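Local coordinates for protein serine acetyltransferase (Entamoeba histolytica, PDB 3Q1X) that probably transfers an acetyl group from acetyl-CoA to L-serine, a step of cysteine biosynthesis, and is captured here with L-serine bound, at residues A[138-143]-A[169-174]; A[150-155]-A[165-170]; A[186-191]-A[220-225]; A[236-241]-A[254-259]. All blocks are in the same frame, centred on the assembly; numbering follows the deposited sequence.

Interaction 1: A[138-143]-A[169-174]; sequences IAHVLY and GASIKG
Gly169 meets Tyr143 by laying its alpha carbon flat on the phenol ring: CA of Gly169 lies 3.4 Å from the centroid of the Tyr143 ring and only 8° off its normal, a CH-pi contact. Glycine suits the place because no beta carbon is present to press into the ring. Tyr143 reaches across with CG anti to the backbone N (chi1 -171°), and its OH is held beyond the contact by a hydrogen bond to Glu188. The Gly169 carbonyl turns to His140 instead, with O of Gly169 at the imidazole edge, 3.5 Å from CE1 of His140. Ala170 follows, its CB turned away from the helix while its carbonyl O lies over one imidazole face. That oxygen is 2.9 Å from ND1 of His140, yet the angle is too poor for a hydrogen bond: ND1 is spent on Pro168 O, and Ala170 O receives Tyr136 OH. Histidine fits because one flat ring can bond a turn carbonyl and still pack against two more; these oxygens would probably favour positive charge on it. At Ser171 the hydroxyl is a looser neighbour, with OG 3.8 Å from CE1 of His140. From here the chain leaves the helix as strand 171-172, whose backbone bonds to Ala190 and Ile192 of the next coil, while Arg137 takes the carbonyls of Ile172 and Lys173. Helix 128-144 thus turns His140 and Tyr143 to the first coil of the beta-helix, and Ile138 and Leu142 to helix 82-113, with Leu142 also touching helix 150-162.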
loop_
_atom_site.group_PDB
_atom_site.type_symbol
_atom_site.label_atom_id
_atom_site.label_comp_id
_atom_site.label_asym_id
_atom_site.label_seq_id
_atom_site.Cartn_x
_atom_site.Cartn_y
_atom_site.Cartn_z
ATOM N N ILE A 138 -11.821 8.405 14.876
ATOM C CA ILE A 138 -12.705 9.497 14.475
ATOM C C ILE A 138 -13.748 9.024 13.455
ATOM O O ILE A 138 -14.938 9.293 13.628
ATOM C CB ILE A 138 -11.915 10.745 14.018
ATOM C CG1 ILE A 138 -11.411 11.530 15.247
ATOM C CG2 ILE A 138 -12.770 11.641 13.126
ATOM C CD1 ILE A 138 -10.225 10.910 15.975
ATOM N N ALA A 139 -13.310 8.293 12.424
ATOM C CA ALA A 139 -14.228 7.719 11.427
ATOM C C ALA A 139 -15.360 6.896 12.059
ATOM O O ALA A 139 -16.513 6.936 11.597
ATOM C CB ALA A 139 -13.460 6.888 10.413
ATOM N N HIS A 140 -15.039 6.153 13.115
ATOM C CA HIS A 140 -16.041 5.374 13.837
ATOM C C HIS A 140 -17.139 6.227 14.486
ATOM O O HIS A 140 -18.305 5.812 14.510
ATOM C CB HIS A 140 -15.394 4.441 14.869
ATOM C CG HIS A 140 -16.366 3.516 15.531
ATOM N ND1 HIS A 140 -17.074 2.559 14.838
ATOM C CD2 HIS A 140 -16.764 3.418 16.822
ATOM C CE1 HIS A 140 -17.864 1.909 15.673
ATOM N NE2 HIS A 140 -17.688 2.403 16.885
ATOM N N VAL A 141 -16.787 7.416 14.985
ATOM C CA VAL A 141 -17.803 8.323 15.566
ATOM C C VAL A 141 -18.812 8.774 14.499
ATOM O O VAL A 141 -20.018 8.841 14.756
ATOM C CB VAL A 141 -17.176 9.527 16.318
ATOM C CG1 VAL A 141 -18.258 10.396 16.941
ATOM C CG2 VAL A 141 -16.248 9.037 17.410
ATOM N N LEU A 142 -18.309 9.068 13.300
ATOM C CA LEU A 142 -19.162 9.324 12.145
ATOM C C LEU A 142 -20.097 8.154 11.858
ATOM O O LEU A 142 -21.302 8.355 11.668
ATOM C CB LEU A 142 -18.328 9.657 10.908
ATOM C CG LEU A 142 -17.767 11.076 10.827
ATOM C CD1 LEU A 142 -16.931 11.223 9.579
ATOM C CD2 LEU A 142 -18.897 12.095 10.828
ATOM N N TYR A 143 -19.553 6.937 11.846
ATOM C CA TYR A 143 -20.362 5.753 11.598
ATOM C C TYR A 143 -21.442 5.635 12.676
ATOM O O TYR A 143 -22.614 5.387 12.376
ATOM C CB TYR A 143 -19.505 4.478 11.539
ATOM C CG TYR A 143 -20.283 3.267 11.060
ATOM C CD1 TYR A 143 -20.339 2.934 9.702
ATOM C CD2 TYR A 143 -20.999 2.477 11.963
ATOM C CE1 TYR A 143 -21.076 1.828 9.260
ATOM C CE2 TYR A 143 -21.739 1.385 11.536
ATOM C CZ TYR A 143 -21.771 1.059 10.192
ATOM O OH TYR A 143 -22.509 -0.027 9.781
ATOM N N GLY A 169 -17.179 1.110 10.516
ATOM C CA GLY A 169 -18.169 0.429 11.373
ATOM C C GLY A 169 -17.596 -0.479 12.451
ATOM O O GLY A 169 -18.262 -0.754 13.449
ATOM N N ALA A 170 -16.362 -0.942 12.263
ATOM C CA ALA A 170 -15.717 -1.808 13.250
ATOM C C ALA A 170 -15.694 -1.131 14.614
ATOM O O ALA A 170 -15.528 0.085 14.709
ATOM C CB ALA A 170 -14.308 -2.173 12.806
ATOM N N SER A 171 -15.886 -1.925 15.658
ATOM C CA SER A 171 -15.812 -1.441 17.034
ATOM C C SER A 171 -14.552 -1.995 17.676
ATOM O O SER A 171 -14.378 -3.206 17.763
ATOM C CB SER A 171 -17.053 -1.864 17.825
ATOM O OG SER A 171 -18.231 -1.598 17.089
ATOM N N ILE A 172 -13.661 -1.108 18.110
ATOM C CA ILE A 172 -12.370 -1.533 18.651
ATOM C C ILE A 172 -12.065 -0.849 19.984
ATOM O O ILE A 172 -12.031 0.384 20.073
ATOM C CB ILE A 172 -11.200 -1.294 17.643
ATOM C CG1 ILE A 172 -11.557 -1.802 16.238
ATOM C CG2 ILE A 172 -9.921 -1.953 18.138
ATOM C CD1 ILE A 172 -10.534 -1.453 15.163
ATOM N N LYS A 173 -11.840 -1.656 21.018
ATOM C CA LYS A 173 -11.486 -1.133 22.331
ATOM C C LYS A 173 -10.026 -0.672 22.381
ATOM O O LYS A 173 -9.331 -0.713 21.365
ATOM C CB LYS A 173 -11.802 -2.157 23.426
ATOM C CG LYS A 173 -13.304 -2.433 23.555
ATOM C CD LYS A 173 -13.645 -3.135 24.858
ATOM C CE LYS A 173 -15.154 -3.252 25.032
ATOM N NZ LYS A 173 -15.557 -4.604 25.539
ATOM N N GLY A 174 -9.584 -0.218 23.555
ATOM C CA GLY A 174 -8.254 0.368 23.724
ATOM C C GLY A 174 -7.104 -0.615 23.808
ATOM O O GLY A 174 -7.292 -1.823 23.684
#

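Interaction 2: A[150-155]-A[165-170]; sequences YCREMM and DIHPGA
Pro168 fits its ring against one face of helix 150-162, between Cys151 and Met155. The thiol comes to one end of it, SG of Cys151 lying 3.6 Å from CG of Pro168, a small polarisable group suited to a close approach. Met155 passes alongside the proline, running the other way, its CG 3.8 Å from CD of Pro168. Bends at chi2 (-45°) and chi3 (-68°) then carry the methyl to Ile166, where CE of Met155 is 4.0 Å from CB of Ile166; a flexible, unbranched methionine can follow such a curved surface. Arg152 and His167 meet at about a right angle, guanidinium and imidazole planes 60° apart. With NH1 of Arg152 3.9 Å from ND1 of His167 there is no hydrogen bond between them; the guanidinium is engaged by a salt bridge to Glu156 and a weak hydrogen bond from NH1 to the Tyr127 hydroxyl of the second subunit. The His167 ring is backed by its own neighbour, CD of Pro168 standing 3.3 Å above one face near its rim, and its side chain lies about 6 Å from a bound serine. Proline also suits the backbone, as the second residue of a type I turn closed by Ala170 N on His167 O. One water spans the two backbones, accepting from Ile166 N at 3.0 Å and donating to Met155 O at 2.8 Å. Helix 150-162, with helix 128-144 beside it, thereby covers the first coil of the beta-helix, whose strand 165-166 pairs with strand 185-186 on the side of the later coils.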
loop_
_atom_site.group_PDB
_atom_site.type_symbol
_atom_site.label_atom_id
_atom_site.label_comp_id
_atom_site.label_asym_id
_atom_site.label_seq_id
_atom_site.Cartn_x
_atom_site.Cartn_y
_atom_site.Cartn_z
ATOM N N TYR A 150 -18.829 9.374 3.813
ATOM C CA TYR A 150 -17.561 10.057 4.045
ATOM C C TYR A 150 -16.644 9.296 5.017
ATOM O O TYR A 150 -15.425 9.258 4.808
ATOM C CB TYR A 150 -17.752 11.541 4.434
ATOM C CG TYR A 150 -16.477 12.176 4.941
ATOM C CD1 TYR A 150 -15.361 12.334 4.109
ATOM C CD2 TYR A 150 -16.377 12.588 6.261
ATOM C CE1 TYR A 150 -14.173 12.892 4.601
ATOM C CE2 TYR A 150 -15.217 13.153 6.751
ATOM C CZ TYR A 150 -14.120 13.303 5.928
ATOM O OH TYR A 150 -12.973 13.861 6.450
ATOM N N CYS A 151 -17.219 8.667 6.051
ATOM C CA CYS A 151 -16.410 7.865 6.996
ATOM C C CYS A 151 -15.688 6.714 6.286
ATOM O O CYS A 151 -14.564 6.372 6.648
ATOM C CB CYS A 151 -17.235 7.360 8.198
ATOM S SG CYS A 151 -18.593 6.191 7.813
ATOM N N ARG A 152 -16.317 6.144 5.256
ATOM C CA ARG A 152 -15.630 5.161 4.426
ATOM C C ARG A 152 -14.521 5.788 3.573
ATOM O O ARG A 152 -13.438 5.210 3.454
ATOM C CB ARG A 152 -16.609 4.375 3.548
ATOM C CG ARG A 152 -15.912 3.387 2.609
ATOM C CD ARG A 152 -15.218 2.230 3.345
ATOM N NE ARG A 152 -14.607 1.277 2.410
ATOM C CZ ARG A 152 -15.239 0.255 1.832
ATOM N NH1 ARG A 152 -16.523 0.011 2.082
ATOM N NH2 ARG A 152 -14.581 -0.531 0.993
ATOM N N GLU A 153 -14.783 6.970 3.000
ATOM C CA GLU A 153 -13.788 7.678 2.185
ATOM C C GLU A 153 -12.542 8.007 3.004
ATOM O O GLU A 153 -11.414 7.823 2.550
ATOM C CB GLU A 153 -14.370 8.970 1.605
ATOM C CG GLU A 153 -13.442 9.685 0.629
ATOM C CD GLU A 153 -14.168 10.733 -0.194
ATOM O OE1 GLU A 153 -14.877 11.579 0.394
ATOM O OE2 GLU A 153 -14.035 10.705 -1.428
ATOM N N MET A 154 -12.773 8.490 4.221
ATOM C CA MET A 154 -11.688 8.782 5.152
ATOM C C MET A 154 -10.818 7.550 5.390
ATOM O O MET A 154 -9.587 7.622 5.322
ATOM C CB MET A 154 -12.265 9.276 6.476
ATOM C CG MET A 154 -11.244 9.915 7.399
ATOM S SD MET A 154 -11.897 10.275 9.049
ATOM C CE MET A 154 -13.547 10.751 8.634
ATOM N N MET A 155 -11.456 6.410 5.643
ATOM C CA MET A 155 -10.698 5.176 5.869
ATOM C C MET A 155 -10.016 4.629 4.606
ATOM O O MET A 155 -9.000 3.927 4.697
ATOM C CB MET A 155 -11.569 4.101 6.515
ATOM C CG MET A 155 -12.033 4.433 7.916
ATOM S SD MET A 155 -10.757 5.086 8.987
ATOM C CE MET A 155 -9.704 3.644 9.192
ATOM N N ASP A 165 -6.873 -1.829 6.266
ATOM C CA ASP A 165 -8.225 -1.722 5.739
ATOM C C ASP A 165 -9.214 -1.948 6.868
ATOM O O ASP A 165 -9.604 -3.079 7.138
ATOM C CB ASP A 165 -8.425 -2.772 4.631
ATOM C CG ASP A 165 -9.659 -2.507 3.768
ATOM O OD1 ASP A 165 -10.480 -1.599 4.080
ATOM O OD2 ASP A 165 -9.801 -3.216 2.744
ATOM N N ILE A 166 -9.614 -0.869 7.530
ATOM C CA ILE A 166 -10.494 -0.958 8.685
ATOM C C ILE A 166 -11.782 -0.246 8.334
ATOM O O ILE A 166 -11.776 0.971 8.109
ATOM C CB ILE A 166 -9.881 -0.285 9.949
ATOM C CG1 ILE A 166 -8.542 -0.921 10.323
ATOM C CG2 ILE A 166 -10.867 -0.368 11.123
ATOM C CD1 ILE A 166 -7.879 -0.287 11.545
ATOM N N HIS A 167 -12.880 -0.987 8.258
ATOM C CA HIS A 167 -14.166 -0.358 7.985
ATOM C C HIS A 167 -14.562 0.552 9.149
ATOM O O HIS A 167 -14.409 0.152 10.307
ATOM C CB HIS A 167 -15.267 -1.388 7.739
ATOM C CG HIS A 167 -16.527 -0.779 7.221
ATOM N ND1 HIS A 167 -16.878 -0.806 5.888
ATOM C CD2 HIS A 167 -17.489 -0.062 7.848
ATOM C CE1 HIS A 167 -18.023 -0.167 5.725
ATOM N NE2 HIS A 167 -18.415 0.291 6.898
ATOM N N PRO A 168 -15.043 1.783 8.854
ATOM C CA PRO A 168 -15.405 2.690 9.946
ATOM C C PRO A 168 -16.431 2.136 10.934
ATOM O O PRO A 168 -16.524 2.640 12.051
ATOM C CB PRO A 168 -15.963 3.925 9.214
ATOM C CG PRO A 168 -16.296 3.444 7.824
ATOM C CD PRO A 168 -15.209 2.444 7.545
ATOM N N GLY A 169 -17.179 1.110 10.516
ATOM C CA GLY A 169 -18.169 0.429 11.373
ATOM C C GLY A 169 -17.596 -0.479 12.451
ATOM O O GLY A 169 -18.262 -0.754 13.449
ATOM N N ALA A 170 -16.362 -0.942 12.263
ATOM C CA ALA A 170 -15.717 -1.808 13.250
ATOM C C ALA A 170 -15.694 -1.131 14.614
ATOM O O ALA A 170 -15.528 0.085 14.709
ATOM C CB ALA A 170 -14.308 -2.173 12.806
HETATM O O HOH W 1 -8.531 1.740 6.419
#

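Interaction 3: A[186-191]-A[220-225]; sequences IGETAI and TKRHPT. With SER (serine), chain B.
The ammonium of Lys221 is gripped by three oxygens. NZ of Lys221 gives its shortest bond, 2.7 Å, to O of Thr189 across the contact, and two more within its own segment, to O of His223 and OG1 of Thr225. A lysine bent at chi2 (58°) curls back far enough to collect them all. The Thr189 hydroxyl is the second knot: OG1 of Thr189 accepts a nearly straight bond from N of Arg222, 2.9 Å at 171°, and a weak one from N of His223. Threonine fits because its other branch, CG2, comes obliquely to the guanidinium, 3.4 Å from NH1 of Arg222. All three guanidinium nitrogens are hydrogen-bonded. NH2 of Arg222 forms a salt bridge of 2.9 Å to OE2 of Glu188, lying in the guanidinium plane but tilted from the carboxylate plane, on the anti side of the oxygen. NH1 donates to the carbonyl of Thr220. NE of Arg222 reaches OXT of the bound serine at 2.9 Å, while NH2 of Arg222 reaches its O at 2.8 Å. The His223 ring lies between CG of Arg222 over one face and CA of Gly187 over the other, a CH-pi contact with that CA 3.7 Å from the ring centroid; glycine permits so close an approach. Farther along, Ile191 N bonds Pro224 O as the parallel strands begin. Arg222 is thus probably held in position to receive the serine carboxylate: Glu188, itself held by Tyr143, and the Thr220 carbonyl probably fix its rotation, and Glu188 may offset part of its charge. Asp114 and Asp179 of the second subunit bind the same serine.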
loop_
_atom_site.group_PDB
_atom_site.type_symbol
_atom_site.label_atom_id
_atom_site.label_comp_id
_atom_site.label_asym_id
_atom_site.label_seq_id
_atom_site.Cartn_x
_atom_site.Cartn_y
_atom_site.Cartn_z
ATOM N N ILE A 186 -10.342 -5.392 8.509
ATOM C CA ILE A 186 -11.241 -5.483 9.659
ATOM C C ILE A 186 -12.607 -4.962 9.194
ATOM O O ILE A 186 -12.744 -3.786 8.858
ATOM C CB ILE A 186 -10.697 -4.696 10.888
ATOM C CG1 ILE A 186 -9.300 -5.200 11.298
ATOM C CG2 ILE A 186 -11.677 -4.777 12.060
ATOM C CD1 ILE A 186 -8.667 -4.424 12.432
ATOM N N GLY A 187 -13.601 -5.845 9.159
ATOM C CA GLY A 187 -14.907 -5.547 8.563
ATOM C C GLY A 187 -15.865 -4.662 9.345
ATOM O O GLY A 187 -15.675 -4.368 10.539
ATOM N N GLU A 188 -16.917 -4.252 8.644
ATOM C CA GLU A 188 -17.925 -3.329 9.149
ATOM C C GLU A 188 -18.542 -3.727 10.494
ATOM O O GLU A 188 -18.889 -2.871 11.299
ATOM C CB GLU A 188 -19.030 -3.175 8.103
ATOM C CG GLU A 188 -20.152 -2.206 8.500
ATOM C CD GLU A 188 -21.080 -1.871 7.343
ATOM O OE1 GLU A 188 -21.795 -0.848 7.419
ATOM O OE2 GLU A 188 -21.090 -2.620 6.353
ATOM N N THR A 189 -18.707 -5.026 10.716
ATOM C CA THR A 189 -19.399 -5.489 11.913
ATOM C C THR A 189 -18.466 -6.255 12.844
ATOM O O THR A 189 -18.915 -6.958 13.754
ATOM C CB THR A 189 -20.655 -6.331 11.572
ATOM O OG1 THR A 189 -20.260 -7.582 11.002
ATOM C CG2 THR A 189 -21.552 -5.585 10.588
ATOM N N ALA A 190 -17.164 -6.103 12.622
ATOM C CA ALA A 190 -16.174 -6.682 13.524
ATOM C C ALA A 190 -16.233 -5.991 14.883
ATOM O O ALA A 190 -16.442 -4.784 14.966
ATOM C CB ALA A 190 -14.782 -6.583 12.926
ATOM N N ILE A 191 -16.079 -6.765 15.949
ATOM C CA ILE A 191 -16.013 -6.217 17.306
ATOM C C ILE A 191 -14.733 -6.746 17.941
ATOM O O ILE A 191 -14.502 -7.952 17.955
ATOM C CB ILE A 191 -17.253 -6.625 18.158
ATOM C CG1 ILE A 191 -18.554 -6.114 17.513
ATOM C CG2 ILE A 191 -17.084 -6.199 19.632
ATOM C CD1 ILE A 191 -19.074 -4.774 18.009
ATOM N N THR A 220 -25.956 -6.453 8.250
ATOM C CA THR A 220 -26.068 -7.500 9.281
ATOM C C THR A 220 -24.721 -7.944 9.838
ATOM O O THR A 220 -23.694 -7.862 9.162
ATOM C CB THR A 220 -26.879 -8.755 8.855
ATOM O OG1 THR A 220 -26.075 -9.611 8.027
ATOM C CG2 THR A 220 -28.197 -8.365 8.162
ATOM N N LYS A 221 -24.752 -8.427 11.079
ATOM C CA LYS A 221 -23.567 -8.925 11.764
ATOM C C LYS A 221 -23.034 -10.155 11.031
ATOM O O LYS A 221 -23.718 -11.181 10.920
ATOM C CB LYS A 221 -23.917 -9.218 13.231
ATOM C CG LYS A 221 -22.859 -9.922 14.064
ATOM C CD LYS A 221 -21.542 -9.168 14.119
ATOM C CE LYS A 221 -20.716 -9.630 15.319
ATOM N NZ LYS A 221 -19.301 -9.184 15.238
ATOM N N ARG A 222 -21.809 -10.042 10.522
ATOM C CA ARG A 222 -21.257 -11.046 9.606
ATOM C C ARG A 222 -19.733 -11.167 9.710
ATOM O O ARG A 222 -19.115 -11.929 8.962
ATOM C CB ARG A 222 -21.662 -10.725 8.159
ATOM C CG ARG A 222 -21.067 -9.418 7.636
ATOM C CD ARG A 222 -21.891 -8.834 6.509
ATOM N NE ARG A 222 -21.241 -7.662 5.921
ATOM C CZ ARG A 222 -21.444 -6.408 6.305
ATOM N NH1 ARG A 222 -22.280 -6.126 7.303
ATOM N NH2 ARG A 222 -20.797 -5.424 5.685
ATOM N N HIS A 223 -19.147 -10.401 10.628
ATOM C CA HIS A 223 -17.705 -10.394 10.861
ATOM C C HIS A 223 -17.438 -10.845 12.309
ATOM O O HIS A 223 -18.349 -10.806 13.146
ATOM C CB HIS A 223 -17.117 -8.998 10.592
ATOM C CG HIS A 223 -17.459 -8.431 9.245
ATOM N ND1 HIS A 223 -17.006 -8.979 8.063
ATOM C CD2 HIS A 223 -18.183 -7.341 8.897
ATOM C CE1 HIS A 223 -17.453 -8.263 7.045
ATOM N NE2 HIS A 223 -18.173 -7.265 7.524
ATOM N N PRO A 224 -16.195 -11.274 12.616
ATOM C CA PRO A 224 -15.923 -11.852 13.936
ATOM C C PRO A 224 -16.093 -10.909 15.123
ATOM O O PRO A 224 -16.000 -9.688 14.985
ATOM C CB PRO A 224 -14.452 -12.278 13.833
ATOM C CG PRO A 224 -14.208 -12.463 12.375
ATOM C CD PRO A 224 -15.028 -11.398 11.721
ATOM N N THR A 225 -16.353 -11.499 16.285
ATOM C CA THR A 225 -16.256 -10.808 17.559
ATOM C C THR A 225 -15.062 -11.415 18.277
ATOM O O THR A 225 -14.925 -12.642 18.361
ATOM C CB THR A 225 -17.541 -10.963 18.399
ATOM O OG1 THR A 225 -18.638 -10.356 17.708
ATOM C CG2 THR A 225 -17.385 -10.325 19.778
HETATM N N SER B . -16.779 -6.373 2.144
HETATM C CA SER B . -17.371 -7.666 2.604
HETATM C C SER B . -18.364 -7.430 3.733
HETATM O O SER B . -18.532 -6.306 4.202
HETATM C CB SER B . -16.270 -8.627 3.059
HETATM O OG SER B . -15.606 -8.135 4.216
HETATM O OXT SER B . -19.014 -8.359 4.196
#

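Interaction 4: A[236-241]-A[254-259]; sequences AKVLGN and CWIDRD
Lys237 binds the neighbouring strand through both its backbone N-H and its carbonyl: N of Lys237 donates to O of Cys254 at 2.7 Å, and O of Lys237 accepts from N of Ile256 at 2.8 Å. A third bond, 2.9 Å from N of Leu239 to O of Ile256, completes the parallel ladder. On one face Val238 and Ile256 run alongside each other in the same sense, CG1 of Val238 4.1 Å from CG2 of Ile256; beta-branched residues suit such extended, stacked positions. On the other face Trp255 swings its indole back, CG anti to the backbone N (chi1 163°), so that O of Lys237 lies at the ring edge, 3.4 Å from CE3 of Trp255. Farther out, Lys237 NZ is held by Gly235 O and by Asn253 of the second subunit, whose Ala252 packs on both Leu239 and Trp255. Ile256 rests on Ile250, and Val238 on Leu204 and Pro224. Gly240 has backbone angles (phi 99°) at which a beta carbon would jam against the preceding carbonyl, so glycine suits it. Short parallel strands with like aliphatic residues stacked coil on coil are the hallmark of the left-handed beta-helix of hexapeptide-repeat transferases.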
loop_
_atom_site.group_PDB
_atom_site.type_symbol
_atom_site.label_atom_id
_atom_site.label_comp_id
_atom_site.label_asym_id
_atom_site.label_seq_id
_atom_site.Cartn_x
_atom_site.Cartn_y
_atom_site.Cartn_z
ATOM N N ALA A 236 -3.292 -14.894 9.327
ATOM C CA ALA A 236 -4.492 -15.554 9.848
ATOM C C ALA A 236 -5.755 -14.952 9.238
ATOM O O ALA A 236 -5.887 -13.725 9.151
ATOM C CB ALA A 236 -4.526 -15.487 11.369
ATOM N N LYS A 237 -6.660 -15.820 8.784
ATOM C CA LYS A 237 -7.924 -15.399 8.177
ATOM C C LYS A 237 -9.083 -15.851 9.054
ATOM O O LYS A 237 -9.456 -17.029 9.054
ATOM C CB LYS A 237 -8.089 -15.946 6.746
ATOM C CG LYS A 237 -6.929 -15.661 5.768
ATOM C CD LYS A 237 -6.537 -14.186 5.755
ATOM C CE LYS A 237 -5.455 -13.881 4.708
ATOM N NZ LYS A 237 -4.218 -14.699 4.834
ATOM N N VAL A 238 -9.648 -14.905 9.790
ATOM C CA VAL A 238 -10.737 -15.188 10.722
ATOM C C VAL A 238 -12.021 -14.666 10.097
ATOM O O VAL A 238 -12.196 -13.454 9.934
ATOM C CB VAL A 238 -10.477 -14.544 12.104
ATOM C CG1 VAL A 238 -11.528 -14.986 13.119
ATOM C CG2 VAL A 238 -9.080 -14.908 12.597
ATOM N N LEU A 239 -12.906 -15.585 9.716
ATOM C CA LEU A 239 -14.022 -15.226 8.855
ATOM C C LEU A 239 -15.385 -15.633 9.394
ATOM O O LEU A 239 -15.547 -16.712 9.965
ATOM C CB LEU A 239 -13.817 -15.794 7.443
ATOM C CG LEU A 239 -12.500 -15.448 6.725
ATOM C CD1 LEU A 239 -12.378 -16.217 5.440
ATOM C CD2 LEU A 239 -12.355 -13.951 6.443
ATOM N N GLY A 240 -16.362 -14.754 9.195
ATOM C CA GLY A 240 -17.750 -15.055 9.521
ATOM C C GLY A 240 -18.200 -14.491 10.851
ATOM O O GLY A 240 -17.392 -13.958 11.626
ATOM N N ASN A 241 -19.499 -14.612 11.112
ATOM C CA ASN A 241 -20.087 -14.166 12.366
ATOM C C ASN A 241 -19.764 -15.183 13.460
ATOM O O ASN A 241 -20.621 -15.964 13.885
ATOM C CB ASN A 241 -21.604 -13.980 12.211
ATOM C CG ASN A 241 -22.275 -13.491 13.495
ATOM O OD1 ASN A 241 -21.612 -13.032 14.432
ATOM N ND2 ASN A 241 -23.601 -13.598 13.541
ATOM N N CYS A 254 -3.346 -19.180 9.763
ATOM C CA CYS A 254 -4.499 -19.965 10.205
ATOM C C CYS A 254 -5.807 -19.535 9.552
ATOM O O CYS A 254 -6.052 -18.355 9.326
ATOM C CB CYS A 254 -4.626 -19.953 11.730
ATOM S SG CYS A 254 -3.586 -21.183 12.556
ATOM N N TRP A 255 -6.640 -20.523 9.261
ATOM C CA TRP A 255 -7.909 -20.328 8.595
ATOM C C TRP A 255 -9.009 -20.665 9.608
ATOM O O TRP A 255 -9.278 -21.835 9.883
ATOM C CB TRP A 255 -7.911 -21.215 7.341
ATOM C CG TRP A 255 -9.206 -21.525 6.657
ATOM C CD1 TRP A 255 -9.509 -22.688 5.996
ATOM C CD2 TRP A 255 -10.356 -20.684 6.528
ATOM N NE1 TRP A 255 -10.772 -22.623 5.473
ATOM C CE2 TRP A 255 -11.319 -21.408 5.789
ATOM C CE3 TRP A 255 -10.674 -19.396 6.971
ATOM C CZ2 TRP A 255 -12.571 -20.884 5.479
ATOM C CZ3 TRP A 255 -11.920 -18.886 6.670
ATOM C CH2 TRP A 255 -12.853 -19.626 5.926
ATOM N N ILE A 256 -9.613 -19.626 10.183
ATOM C CA ILE A 256 -10.568 -19.794 11.287
ATOM C C ILE A 256 -12.009 -19.467 10.883
ATOM O O ILE A 256 -12.335 -18.339 10.502
ATOM C CB ILE A 256 -10.108 -19.048 12.572
ATOM C CG1 ILE A 256 -8.826 -19.706 13.103
ATOM C CG2 ILE A 256 -11.203 -19.066 13.637
ATOM C CD1 ILE A 256 -8.149 -18.973 14.234
ATOM N N ASP A 257 -12.853 -20.491 10.995
ATOM C CA ASP A 257 -14.177 -20.537 10.393
ATOM C C ASP A 257 -15.268 -20.677 11.450
ATOM O O ASP A 257 -16.460 -20.539 11.154
ATOM C CB ASP A 257 -14.233 -21.770 9.484
ATOM C CG ASP A 257 -14.838 -21.483 8.129
ATOM O OD1 ASP A 257 -15.365 -20.367 7.910
ATOM O OD2 ASP A 257 -14.767 -22.385 7.265
ATOM N N ARG A 258 -14.851 -20.977 12.677
ATOM C CA ARG A 258 -15.779 -21.294 13.755
ATOM C C ARG A 258 -15.303 -20.661 15.057
ATOM O O ARG A 258 -14.153 -20.222 15.160
ATOM C CB ARG A 258 -15.912 -22.825 13.894
ATOM C CG ARG A 258 -17.064 -23.344 14.788
ATOM C CD ARG A 258 -18.446 -22.864 14.327
ATOM N NE ARG A 258 -18.973 -21.779 15.161
ATOM C CZ ARG A 258 -19.996 -20.992 14.824
ATOM N NH1 ARG A 258 -20.617 -21.145 13.658
ATOM N NH2 ARG A 258 -20.401 -20.040 15.656
ATOM N N ASP A 259 -16.197 -20.615 16.044
ATOM C CA ASP A 259 -15.877 -20.134 17.387
ATOM C C ASP A 259 -14.587 -20.736 17.925
ATOM O O ASP A 259 -14.292 -21.917 17.706
ATOM C CB ASP A 259 -17.025 -20.435 18.360
ATOM C CG ASP A 259 -18.256 -19.571 18.113
ATOM O OD1 ASP A 259 -18.270 -18.762 17.159
ATOM O OD2 ASP A 259 -19.227 -19.704 18.888
#

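How the interactions relate
From the N terminus, helices 128-144 and 150-162 come first, and both fold onto the stretch that follows them: interaction 2 closes a short loop lying wholly within the longer loop of interaction 1, and the two share Gly169 and Ala170. Together they join the helical part to the first beta-helix coil. Interaction 3 opens later in series; its loop includes a turn of the beta-helix and the excursion before residues 220-225, and it joins neighbouring coils at the serine site. Tyr143 to Glu188, Ser171 to Ala190 and His167 to Ile186 connect it back to the first two. Interaction 4 is last, joining successive coils near the C terminus; it touches interaction 3 through Pro224 and Asn241 but neither of the others.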